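Local coordinates for translocator protein BipD (Burkholderia pseudomallei, PDB 3NFT) that is required for invasion of epithelial cells and survival within host cells, and probably regulates secretion of the effectors BipB and BipC and their insertion into the target membrane, at residues A[31-36]-A[281-286]; A[138-143]-A[207-212]; A[163-166]-A[172-175]; A[185-190]-A[226-231]. One frame throughout, in Å; residues are numbered along the deposited sequence. Where two conformers were deposited one is given.

Contact 1: residues A[31-36]-A[281-286]; sequences DDLRAA and NLVKVL
Leu33 sets its CG anti to its own carbonyl carbon (chi1 -77°), and Val283 sets CG1 anti to its backbone N (chi1 169°); with both CB atoms already directed across the gap, these torsions bring two methyl groups together. The contact joins the short N-terminal helix 30-35 to the long helix 244-295, whose stretch here is predicted coiled coil. Leu33 CD2 lies 3.6 Å from Val283 CG1, and the two side chains run alongside in opposing senses. Leucine spans the gap where Leu33 CA and Val283 CA stand 8.4 Å apart, while the compact valine stays close to the long helix. Both are buried, and Leu95 of helix 76-103 touches each of them, so the pair sits where three helices converge. Lys284 suits the border of this apolar patch: its extended chain passes Leu33 at about a right angle, and its ammonium group goes on to a salt bridge with Asp30. This packing is consistent with the role of the N-terminal domain as an intramolecular chaperone of the coiled coil. Beside the methyl pair, the aliphatic part of the lysine makes the second touch, Leu33 CD1 to Lys284 CE at 4.1 Å.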
loop_
_atom_site.group_PDB
_atom_site.type_symbol
_atom_site.label_atom_id
_atom_site.label_comp_id
_atom_site.label_asym_id
_atom_site.label_seq_id
_atom_site.Cartn_x
_atom_site.Cartn_y
_atom_site.Cartn_z
ATOM N N ASP A 31 -15.997 4.919 -19.692
ATOM C CA ASP A 31 -15.644 4.983 -21.110
ATOM C C ASP A 31 -14.122 4.906 -21.265
ATOM O O ASP A 31 -13.619 4.222 -22.155
ATOM C CB ASP A 31 -16.202 6.268 -21.756
ATOM C CG ASP A 31 -16.221 6.207 -23.281
ATOM O OD1 ASP A 31 -15.759 7.171 -23.915
ATOM O OD2 ASP A 31 -16.698 5.198 -23.849
ATOM N N ASP A 32 -13.394 5.587 -20.378
ATOM C CA ASP A 32 -11.932 5.514 -20.378
ATOM C C ASP A 32 -11.463 4.080 -20.166
ATOM O O ASP A 32 -10.517 3.641 -20.793
ATOM C CB ASP A 32 -11.301 6.369 -19.269
ATOM C CG ASP A 32 -11.429 7.858 -19.493
ATOM O OD1 ASP A 32 -11.747 8.289 -20.618
ATOM O OD2 ASP A 32 -11.173 8.602 -18.519
ATOM N N LEU A 33 -12.090 3.355 -19.237
ATOM C CA LEU A 33 -11.696 1.980 -18.993
ATOM C C LEU A 33 -11.885 1.129 -20.243
ATOM O O LEU A 33 -10.997 0.358 -20.621
ATOM C CB LEU A 33 -12.466 1.380 -17.802
ATOM C CG LEU A 33 -11.979 1.825 -16.418
ATOM C CD1 LEU A 33 -12.974 1.507 -15.287
ATOM C CD2 LEU A 33 -10.651 1.151 -16.129
ATOM N N ARG A 34 -13.024 1.284 -20.910
ATOM C CA ARG A 34 -13.281 0.514 -22.119
ATOM C C ARG A 34 -12.270 0.884 -23.203
ATOM O O ARG A 34 -11.800 0.014 -23.938
ATOM C CB ARG A 34 -14.725 0.691 -22.597
ATOM C CG ARG A 34 -15.778 0.195 -21.600
ATOM C CD ARG A 34 -17.165 0.144 -22.236
ATOM N NE ARG A 34 -17.773 1.471 -22.326
ATOM C CZ ARG A 34 -18.519 2.050 -21.381
ATOM N NH1 ARG A 34 -18.785 1.438 -20.228
ATOM N NH2 ARG A 34 -19.013 3.267 -21.597
ATOM N N ALA A 35 -11.895 2.160 -23.278
ATOM C CA ALA A 35 -10.868 2.603 -24.233
ATOM C C ALA A 35 -9.465 2.100 -23.905
ATOM O O ALA A 35 -8.587 2.073 -24.776
ATOM C CB ALA A 35 -10.866 4.129 -24.343
ATOM N N ALA A 36 -9.250 1.713 -22.645
ATOM C CA ALA A 36 -8.017 1.064 -22.217
ATOM C C ALA A 36 -8.102 -0.460 -22.350
ATOM O O ALA A 36 -7.161 -1.181 -21.966
ATOM C CB ALA A 36 -7.688 1.451 -20.788
ATOM N N ASN A 281 -12.709 0.577 -9.613
ATOM C CA ASN A 281 -12.441 1.583 -8.584
ATOM C C ASN A 281 -10.960 1.740 -8.294
ATOM O O ASN A 281 -10.466 2.857 -8.130
ATOM C CB ASN A 281 -13.155 1.234 -7.289
ATOM C CG ASN A 281 -14.645 1.441 -7.362
ATOM O OD1 ASN A 281 -15.152 2.116 -8.261
ATOM N ND2 ASN A 281 -15.363 0.860 -6.409
ATOM N N LEU A 282 -10.238 0.627 -8.245
ATOM C CA LEU A 282 -8.779 0.657 -8.090
ATOM C C LEU A 282 -8.093 1.470 -9.186
ATOM O O LEU A 282 -7.241 2.312 -8.905
ATOM C CB LEU A 282 -8.199 -0.756 -8.032
ATOM C CG LEU A 282 -6.671 -0.943 -8.008
ATOM C CD1 LEU A 282 -6.033 -0.292 -6.759
ATOM C CD2 LEU A 282 -6.295 -2.442 -8.104
ATOM N N VAL A 283 -8.495 1.235 -10.423
ATOM C CA VAL A 283 -7.926 1.977 -11.537
ATOM C C VAL A 283 -8.253 3.462 -11.410
ATOM O O VAL A 283 -7.395 4.308 -11.662
ATOM C CB VAL A 283 -8.414 1.441 -12.893
ATOM C CG1 VAL A 283 -8.016 2.425 -14.034
ATOM C CG2 VAL A 283 -7.868 0.070 -13.107
ATOM N N LYS A 284 -9.501 3.785 -11.048
ATOM C CA LYS A 284 -9.897 5.195 -10.879
ATOM C C LYS A 284 -9.097 5.875 -9.761
ATOM O O LYS A 284 -8.666 7.020 -9.891
ATOM C CB LYS A 284 -11.400 5.296 -10.625
ATOM C CG LYS A 284 -12.250 4.979 -11.861
ATOM C CD LYS A 284 -13.724 4.849 -11.543
ATOM C CE LYS A 284 -14.500 4.362 -12.769
ATOM N NZ LYS A 284 -15.976 4.401 -12.559
ATOM N N VAL A 285 -8.860 5.147 -8.670
ATOM C CA VAL A 285 -8.019 5.643 -7.580
ATOM C C VAL A 285 -6.573 5.868 -8.026
ATOM O O VAL A 285 -5.989 6.921 -7.784
ATOM C CB VAL A 285 -8.069 4.704 -6.343
ATOM C CG1 VAL A 285 -6.975 5.063 -5.347
ATOM C CG2 VAL A 285 -9.439 4.816 -5.706
ATOM N N LEU A 286 -5.999 4.892 -8.704
ATOM C CA LEU A 286 -4.619 4.983 -9.153
ATOM C C LEU A 286 -4.427 6.100 -10.186
ATOM O O LEU A 286 -3.429 6.816 -10.136
ATOM C CB LEU A 286 -4.160 3.653 -9.747
ATOM C CG LEU A 286 -3.956 2.460 -8.808
ATOM C CD1 LEU A 286 -3.724 1.183 -9.659
ATOM C CD2 LEU A 286 -2.802 2.703 -7.867
#

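Contact 2: residues A[138-143]-A[207-212]; sequences DAYATI and KELGDA
Tyr140 and Glu208 meet through a very short hydrogen bond, the phenol Tyr140 OH donating to Glu208 OE2 at 2.5 Å, a value at the short limit whose exact length should be read with caution. The tyrosine does not occupy a regular staggered rotamer: its chi1 of -108° lies well away from the usual values, and this swing carries the ring out from helix 121-160 toward the end of helix 202-209. Glu208 answers with CG anti to its backbone N and a bend at chi2 (91°), which turns the carboxylate toward the phenol. OE2 arrives at the edge of the ring and in its plane, whereas the carboxylate as a whole stands steeply to the ring, the two planes 79° apart. A tyrosine suits this buried place because its ring is apolar enough to pack, against Trp205, Tyr272 and the chain of Lys271 among others, while its far end offers a donor to a carboxylate that would be costly to bury alone. The other oxygen, Glu208 OE1, accepts from the backbone N of Gln118 of the second subunit, so each carboxylate oxygen has a donor.

Next to this polar pair, Ile143 and Leu209 reach toward each other tip to tip, Ile143 CD1 lying 3.7 Å from Leu209 CD1. Two branched aliphatic chains suit the 9.2 Å between Ile143 CA and Leu209 CA. Gly210 is the first residue to leave helical backbone angles, and glycine adopts its positive phi easily. The whole is a short helix packed against a long helix of the predicted coiled coil.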
loop_
_atom_site.group_PDB
_atom_site.type_symbol
_atom_site.label_atom_id
_atom_site.label_comp_id
_atom_site.label_asym_id
_atom_site.label_seq_id
_atom_site.Cartn_x
_atom_site.Cartn_y
_atom_site.Cartn_z
ATOM N N ASP A 138 -5.920 -12.497 -10.670
ATOM C CA ASP A 138 -5.516 -13.862 -10.969
ATOM C C ASP A 138 -6.333 -14.875 -10.197
ATOM O O ASP A 138 -6.779 -15.890 -10.761
ATOM C CB ASP A 138 -4.032 -14.053 -10.604
ATOM C CG ASP A 138 -3.079 -13.456 -11.622
ATOM O OD1 ASP A 138 -1.856 -13.477 -11.329
ATOM O OD2 ASP A 138 -3.502 -12.979 -12.695
ATOM N N ALA A 139 -6.491 -14.648 -8.892
ATOM C CA ALA A 139 -7.253 -15.551 -8.043
ATOM C C ALA A 139 -8.668 -15.707 -8.579
ATOM O O ALA A 139 -9.187 -16.816 -8.731
ATOM C CB ALA A 139 -7.326 -15.019 -6.604
ATOM N N TYR A 140 -9.321 -14.589 -8.842
ATOM C CA TYR A 140 -10.697 -14.671 -9.258
ATOM C C TYR A 140 -10.856 -15.298 -10.618
ATOM O O TYR A 140 -11.817 -16.033 -10.845
ATOM C CB TYR A 140 -11.405 -13.310 -9.199
ATOM C CG TYR A 140 -12.381 -13.273 -8.051
ATOM C CD1 TYR A 140 -12.127 -12.568 -6.899
ATOM C CD2 TYR A 140 -13.546 -14.009 -8.124
ATOM C CE1 TYR A 140 -13.043 -12.567 -5.858
ATOM C CE2 TYR A 140 -14.447 -14.021 -7.101
ATOM C CZ TYR A 140 -14.194 -13.307 -5.974
ATOM O OH TYR A 140 -15.130 -13.387 -4.980
ATOM N N ALA A 141 -9.925 -15.019 -11.518
ATOM C CA ALA A 141 -9.942 -15.638 -12.815
ATOM C C ALA A 141 -9.830 -17.158 -12.677
ATOM O O ALA A 141 -10.531 -17.903 -13.355
ATOM C CB ALA A 141 -8.800 -15.083 -13.698
ATOM N N THR A 142 -8.915 -17.629 -11.830
ATOM C CA THR A 142 -8.712 -19.066 -11.669
ATOM C C THR A 142 -9.952 -19.706 -11.052
ATOM O O THR A 142 -10.415 -20.750 -11.490
ATOM C CB THR A 142 -7.508 -19.335 -10.763
ATOM O OG1 THR A 142 -6.345 -18.750 -11.351
ATOM C CG2 THR A 142 -7.311 -20.835 -10.616
ATOM N N ILE A 143 -10.499 -19.065 -10.022
ATOM C CA ILE A 143 -11.675 -19.603 -9.346
ATOM C C ILE A 143 -12.880 -19.622 -10.278
ATOM O O ILE A 143 -13.593 -20.616 -10.379
ATOM C CB ILE A 143 -12.026 -18.773 -8.110
ATOM C CG1 ILE A 143 -10.895 -18.840 -7.090
ATOM C CG2 ILE A 143 -13.357 -19.219 -7.485
ATOM C CD1 ILE A 143 -10.980 -17.775 -6.045
ATOM N N LYS A 207 -13.944 -17.343 3.689
ATOM C CA LYS A 207 -15.141 -16.526 3.953
ATOM C C LYS A 207 -15.758 -16.009 2.662
ATOM O O LYS A 207 -16.979 -16.044 2.505
ATOM C CB LYS A 207 -14.836 -15.349 4.870
ATOM C CG LYS A 207 -14.545 -15.732 6.306
ATOM C CD LYS A 207 -14.383 -14.497 7.179
ATOM C CE LYS A 207 -13.995 -14.848 8.615
ATOM N NZ LYS A 207 -13.721 -13.604 9.411
ATOM N N GLU A 208 -14.905 -15.556 1.755
ATOM C CA GLU A 208 -15.355 -14.961 0.486
ATOM C C GLU A 208 -16.105 -15.987 -0.365
ATOM O O GLU A 208 -17.156 -15.679 -0.950
ATOM C CB GLU A 208 -14.141 -14.421 -0.279
ATOM C CG GLU A 208 -14.454 -13.920 -1.693
ATOM C CD GLU A 208 -14.799 -12.448 -1.775
ATOM O OE1 GLU A 208 -14.706 -11.699 -0.767
ATOM O OE2 GLU A 208 -15.149 -12.039 -2.908
ATOM N N LEU A 209 -15.583 -17.210 -0.456
ATOM C CA LEU A 209 -16.130 -18.181 -1.401
ATOM C C LEU A 209 -17.291 -19.007 -0.863
ATOM O O LEU A 209 -18.138 -19.462 -1.646
ATOM C CB LEU A 209 -15.034 -19.072 -1.953
ATOM C CG LEU A 209 -13.923 -18.318 -2.716
ATOM C CD1 LEU A 209 -12.910 -19.280 -3.275
ATOM C CD2 LEU A 209 -14.488 -17.450 -3.889
ATOM N N GLY A 210 -17.320 -19.207 0.454
ATOM C CA GLY A 210 -18.368 -19.988 1.087
ATOM C C GLY A 210 -18.199 -21.483 0.930
ATOM O O GLY A 210 -17.198 -21.957 0.399
ATOM N N ASP A 211 -19.189 -22.235 1.390
ATOM C CA ASP A 211 -19.002 -23.662 1.533
ATOM C C ASP A 211 -19.366 -24.486 0.307
ATOM O O ASP A 211 -19.404 -25.699 0.388
ATOM C CB ASP A 211 -19.674 -24.197 2.809
ATOM C CG ASP A 211 -21.153 -24.024 2.824
ATOM O OD1 ASP A 211 -21.735 -23.681 1.777
ATOM O OD2 ASP A 211 -21.745 -24.256 3.921
ATOM N N ALA A 212 -19.582 -23.847 -0.849
ATOM C CA ALA A 212 -19.642 -24.599 -2.092
ATOM C C ALA A 212 -18.236 -25.094 -2.474
ATOM O O ALA A 212 -18.109 -25.944 -3.341
ATOM C CB ALA A 212 -20.243 -23.776 -3.212
#

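Contact 3: residues A[163-166]-A[172-175]; sequences DYIS and NMKI
Lys174 O is held by two donors: the backbone N of Ser166, at 2.9 Å and in the carbonyl plane, and a water molecule 3.2 Å away. The same water also lies 2.8 Å from Ser166 OG, so it bridges the serine hydroxyl to the opposite strand. The small polar serine places OG between its backbone N and carbonyl carbon (chi1 64°), where it reaches that water. A second backbone bond, Lys174 N to Ser166 O at 2.8 Å, is nearly straight, with 171° at the hydrogen, and completes the hydrogen-bonded antiparallel pair. Lys174, on the same face as Ser166, touches its OG with CB, and its extended chain (chi1 178°) continues past the serine.

The neighbouring non-hydrogen-bonded pair, Ile165 and Ile175, turns to the other face. The isoleucines stand shoulder to shoulder, Ile165 CG1 being 4.0 Å from Ile175 CD1. Beta-branched residues suit extended strands, and this face is buried: Tyr247 and Trp250 of helix 244-295 touch it. Met173 bends at chi2 and chi3 and brings its flexible end to the first isoleucine, Met173 CE lying 3.8 Å from Ile165 CG2. This is an antiparallel beta hairpin, with 172-175 the middle strand of a three-stranded sheet completed by strand 240-243.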
loop_
_atom_site.group_PDB
_atom_site.type_symbol
_atom_site.label_atom_id
_atom_site.label_comp_id
_atom_site.label_asym_id
_atom_site.label_seq_id
_atom_site.Cartn_x
_atom_site.Cartn_y
_atom_site.Cartn_z
ATOM N N ASP A 163 -30.384 -39.366 -22.509
ATOM C CA ASP A 163 -30.424 -40.507 -23.418
ATOM C C ASP A 163 -30.931 -41.751 -22.702
ATOM O O ASP A 163 -31.307 -42.743 -23.345
ATOM C CB ASP A 163 -29.043 -40.838 -23.958
ATOM C CG ASP A 163 -28.549 -39.887 -25.025
ATOM O OD1 ASP A 163 -27.375 -40.013 -25.416
ATOM O OD2 ASP A 163 -29.316 -39.050 -25.506
ATOM N N TYR A 164 -30.887 -41.714 -21.373
ATOM C CA TYR A 164 -31.255 -42.870 -20.558
ATOM C C TYR A 164 -32.632 -42.755 -19.915
ATOM O O TYR A 164 -32.999 -43.554 -19.040
ATOM C CB TYR A 164 -30.153 -43.118 -19.528
ATOM C CG TYR A 164 -28.865 -43.539 -20.149
ATOM C CD1 TYR A 164 -27.739 -42.736 -20.073
ATOM C CD2 TYR A 164 -28.764 -44.750 -20.824
ATOM C CE1 TYR A 164 -26.532 -43.122 -20.667
ATOM C CE2 TYR A 164 -27.559 -45.145 -21.423
ATOM C CZ TYR A 164 -26.460 -44.330 -21.343
ATOM O OH TYR A 164 -25.261 -44.729 -21.914
ATOM N N ILE A 165 -33.417 -41.762 -20.347
ATOM C CA ILE A 165 -34.783 -41.624 -19.934
ATOM C C ILE A 165 -35.626 -41.684 -21.180
ATOM O O ILE A 165 -35.361 -40.933 -22.149
ATOM C CB ILE A 165 -35.003 -40.276 -19.214
ATOM C CG1 ILE A 165 -34.114 -40.207 -17.958
ATOM C CG2 ILE A 165 -36.477 -40.037 -18.936
ATOM C CD1 ILE A 165 -34.017 -38.839 -17.344
ATOM N N SER A 166 -36.644 -42.525 -21.159
ATOM C CA SER A 166 -37.508 -42.691 -22.326
ATOM C C SER A 166 -38.936 -43.040 -21.946
ATOM O O SER A 166 -39.220 -43.420 -20.808
ATOM C CB SER A 166 -36.911 -43.757 -23.229
ATOM O OG SER A 166 -36.891 -45.031 -22.600
ATOM N N ASN A 172 -45.957 -44.711 -18.720
ATOM C CA ASN A 172 -44.790 -44.911 -17.862
ATOM C C ASN A 172 -43.528 -44.320 -18.468
ATOM O O ASN A 172 -43.509 -43.923 -19.638
ATOM C CB ASN A 172 -44.590 -46.401 -17.566
ATOM C CG ASN A 172 -45.773 -47.033 -16.813
ATOM O OD1 ASN A 172 -46.233 -48.118 -17.173
ATOM N ND2 ASN A 172 -46.245 -46.378 -15.773
ATOM N N MET A 173 -42.502 -44.179 -17.637
ATOM C CA MET A 173 -41.176 -43.711 -18.017
ATOM C C MET A 173 -40.183 -44.806 -17.655
ATOM O O MET A 173 -40.328 -45.476 -16.630
ATOM C CB MET A 173 -40.798 -42.450 -17.250
ATOM C CG MET A 173 -41.733 -41.286 -17.453
ATOM S SD MET A 173 -41.624 -40.614 -19.121
ATOM C CE MET A 173 -40.221 -39.533 -19.058
ATOM N N LYS A 174 -39.195 -45.013 -18.500
ATOM C CA LYS A 174 -38.095 -45.910 -18.207
ATOM C C LYS A 174 -36.868 -45.074 -17.938
ATOM O O LYS A 174 -36.531 -44.153 -18.703
ATOM C CB LYS A 174 -37.848 -46.886 -19.351
ATOM C CG LYS A 174 -36.676 -47.823 -19.155
ATOM C CD LYS A 174 -36.445 -48.695 -20.387
ATOM C CE LYS A 174 -35.220 -49.583 -20.254
ATOM N NZ LYS A 174 -35.108 -50.551 -21.401
ATOM N N ILE A 175 -36.161 -45.400 -16.856
ATOM C CA ILE A 175 -34.950 -44.720 -16.497
ATOM C C ILE A 175 -33.831 -45.713 -16.232
ATOM O O ILE A 175 -33.931 -46.582 -15.341
ATOM C CB ILE A 175 -35.171 -43.726 -15.298
ATOM C CG1 ILE A 175 -33.894 -42.998 -14.927
ATOM C CG2 ILE A 175 -35.798 -44.402 -14.114
ATOM C CD1 ILE A 175 -34.151 -41.674 -14.185
HETATM O O HOH W 1 -34.604 -45.324 -20.988
#

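Contact 4: residues A[185-190]-A[226-231]; sequences QQVIDH and DKLIKM
Ile188 is the main bump of this interface, seated over the groove between Leu228 and Ile229, where it and Leu228 overlap flank to flank with their ends pointing opposite ways. Ile188 CG1 settles 3.7 Å from Leu228 CB, close to the root of the leucine, and here the backbones come nearest, with 6.9 Å between Ile188 CA and Leu228 CA. With chi2 near 174° the isoleucine is extended, which carries Ile188 CD1 to within 3.9 Å of Ile229 CG1.

Leu228 pushes back in turn. Leu228 CD1 enters the notch between Val187 and Ile188, 3.7 Å from Val187 CG1 and 4.0 Å from Ile188 CG1. The short valine suits the flank, meeting the leucine at about a right angle and also touching Ser153 and Val157 of helix 121-160. Tyr150 and Val154 of that long helix cover Leu228, which is buried, whereas Ile188 and Ile229 remain partly exposed. The contact between the two segments is purely apolar; just past it, Gln185 OE1 accepts from Arg232 NH1 of the same second helix. The axes approach to 10.0 Å at 162°: this is a nearly antiparallel helix pair, packed by aliphatic side chains onto one helix of the predicted coiled coil.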
loop_
_atom_site.group_PDB
_atom_site.type_symbol
_atom_site.label_atom_id
_atom_site.label_comp_id
_atom_site.label_asym_id
_atom_site.label_seq_id
_atom_site.Cartn_x
_atom_site.Cartn_y
_atom_site.Cartn_z
ATOM N N GLN A 185 -20.856 -39.976 -11.538
ATOM C CA GLN A 185 -19.630 -40.257 -10.849
ATOM C C GLN A 185 -18.409 -39.798 -11.633
ATOM O O GLN A 185 -17.411 -39.338 -11.052
ATOM C CB GLN A 185 -19.572 -41.757 -10.540
ATOM C CG GLN A 185 -18.429 -42.122 -9.578
ATOM C CD GLN A 185 -18.624 -41.532 -8.193
ATOM O OE1 GLN A 185 -19.684 -41.706 -7.577
ATOM N NE2 GLN A 185 -17.607 -40.802 -7.698
ATOM N N GLN A 186 -18.481 -39.888 -12.960
ATOM C CA GLN A 186 -17.405 -39.396 -13.840
ATOM C C GLN A 186 -17.154 -37.898 -13.627
ATOM O O GLN A 186 -16.030 -37.432 -13.584
ATOM C CB GLN A 186 -17.768 -39.724 -15.267
ATOM C CG GLN A 186 -16.739 -39.538 -16.304
ATOM C CD GLN A 186 -17.147 -40.199 -17.630
ATOM O OE1 GLN A 186 -18.237 -39.947 -18.180
ATOM N NE2 GLN A 186 -16.263 -41.056 -18.149
ATOM N N VAL A 187 -18.223 -37.137 -13.456
ATOM C CA VAL A 187 -18.073 -35.741 -13.112
ATOM C C VAL A 187 -17.427 -35.551 -11.741
ATOM O O VAL A 187 -16.530 -34.762 -11.574
ATOM C CB VAL A 187 -19.434 -35.010 -13.188
ATOM C CG1 VAL A 187 -19.285 -33.548 -12.718
ATOM C CG2 VAL A 187 -19.984 -35.126 -14.622
ATOM N N ILE A 188 -17.918 -36.258 -10.744
ATOM C CA ILE A 188 -17.389 -36.126 -9.386
ATOM C C ILE A 188 -15.884 -36.432 -9.393
ATOM O O ILE A 188 -15.081 -35.728 -8.757
ATOM C CB ILE A 188 -18.144 -37.078 -8.411
ATOM C CG1 ILE A 188 -19.599 -36.649 -8.206
ATOM C CG2 ILE A 188 -17.404 -37.168 -7.042
ATOM C CD1 ILE A 188 -20.441 -37.615 -7.370
ATOM N N ASP A 189 -15.519 -37.473 -10.129
ATOM C CA ASP A 189 -14.126 -37.919 -10.180
ATOM C C ASP A 189 -13.183 -36.963 -10.856
ATOM O O ASP A 189 -11.975 -37.044 -10.668
ATOM C CB ASP A 189 -14.012 -39.276 -10.886
ATOM C CG ASP A 189 -14.565 -40.409 -10.053
ATOM O OD1 ASP A 189 -14.791 -41.476 -10.626
ATOM O OD2 ASP A 189 -14.817 -40.219 -8.846
ATOM N N HIS A 190 -13.708 -36.034 -11.649
ATOM C CA HIS A 190 -12.844 -35.143 -12.395
ATOM C C HIS A 190 -13.103 -33.677 -12.120
ATOM O O HIS A 190 -12.761 -32.809 -12.931
ATOM C CB HIS A 190 -12.942 -35.480 -13.873
ATOM C CG HIS A 190 -12.499 -36.879 -14.183
ATOM N ND1 HIS A 190 -11.172 -37.216 -14.353
ATOM C CD2 HIS A 190 -13.201 -38.024 -14.340
ATOM C CE1 HIS A 190 -11.078 -38.511 -14.609
ATOM N NE2 HIS A 190 -12.294 -39.025 -14.610
ATOM N N ASP A 226 -21.220 -32.354 -2.860
ATOM C CA ASP A 226 -22.408 -32.782 -2.127
ATOM C C ASP A 226 -23.678 -32.811 -2.997
ATOM O O ASP A 226 -24.453 -33.760 -2.940
ATOM C CB ASP A 226 -22.655 -31.969 -0.841
ATOM C CG ASP A 226 -22.815 -30.451 -1.065
ATOM O OD1 ASP A 226 -23.303 -29.811 -0.115
ATOM O OD2 ASP A 226 -22.402 -29.889 -2.097
ATOM N N LYS A 227 -23.872 -31.808 -3.851
ATOM C CA LYS A 227 -25.092 -31.805 -4.669
ATOM C C LYS A 227 -25.036 -32.915 -5.726
ATOM O O LYS A 227 -26.038 -33.558 -6.005
ATOM C CB LYS A 227 -25.319 -30.425 -5.320
ATOM C CG LYS A 227 -25.739 -29.369 -4.318
ATOM C CD LYS A 227 -24.685 -28.358 -3.974
ATOM C CE LYS A 227 -25.093 -27.484 -2.784
ATOM N NZ LYS A 227 -24.207 -26.304 -2.487
ATOM N N LEU A 228 -23.864 -33.130 -6.322
ATOM C CA LEU A 228 -23.719 -34.212 -7.289
ATOM C C LEU A 228 -23.954 -35.575 -6.645
ATOM O O LEU A 228 -24.539 -36.451 -7.254
ATOM C CB LEU A 228 -22.342 -34.167 -7.940
ATOM C CG LEU A 228 -22.099 -33.026 -8.938
ATOM C CD1 LEU A 228 -20.619 -32.935 -9.304
ATOM C CD2 LEU A 228 -23.022 -33.182 -10.141
ATOM N N ILE A 229 -23.452 -35.746 -5.422
ATOM C CA ILE A 229 -23.699 -36.977 -4.645
ATOM C C ILE A 229 -25.190 -37.193 -4.389
ATOM O O ILE A 229 -25.710 -38.286 -4.581
ATOM C CB ILE A 229 -22.915 -36.924 -3.341
ATOM C CG1 ILE A 229 -21.426 -37.078 -3.657
ATOM C CG2 ILE A 229 -23.456 -38.008 -2.371
ATOM C CD1 ILE A 229 -20.485 -36.841 -2.453
ATOM N N LYS A 230 -25.891 -36.134 -4.022
ATOM C CA LYS A 230 -27.332 -36.223 -3.774
ATOM C C LYS A 230 -28.057 -36.591 -5.066
ATOM O O LYS A 230 -28.958 -37.417 -5.065
ATOM C CB LYS A 230 -27.898 -34.942 -3.130
ATOM C CG LYS A 230 -27.544 -34.820 -1.663
ATOM C CD LYS A 230 -27.936 -33.511 -1.066
ATOM C CE LYS A 230 -27.400 -33.376 0.368
ATOM N NZ LYS A 230 -27.615 -34.597 1.187
ATOM N N MET A 231 -27.639 -35.990 -6.187
ATOM C CA MET A 231 -28.198 -36.353 -7.496
ATOM C C MET A 231 -27.935 -37.830 -7.824
ATOM O O MET A 231 -28.838 -38.574 -8.179
ATOM C CB MET A 231 -27.587 -35.461 -8.576
ATOM C CG MET A 231 -28.088 -34.043 -8.606
ATOM S SD MET A 231 -27.106 -33.136 -9.827
ATOM C CE MET A 231 -28.261 -31.957 -10.433
#

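Overall arrangement
From the N terminus, contact 1 closes the widest loop, tying helix 30-35 to the C-terminal part of helix 244-295; the other three contacts nest inside it. Helix 121-160 then enters contact 2, whose loop returns at helix 202-209 and encloses the whole of contact 3, the hairpin that follows the long helix. Contact 4, joining helix 177-189 to helix 226-233, opens after contact 3 has closed, yet crosses contact 2, because 185-190 lies within the latter's loop and 226-231 beyond it. Contacts 3 and 4 lie on the same side of the chain's centre and contact 1 on the opposite side, its centre about 54 Å from that of contact 3. Contacts 1 and 2 both touch the second subunit.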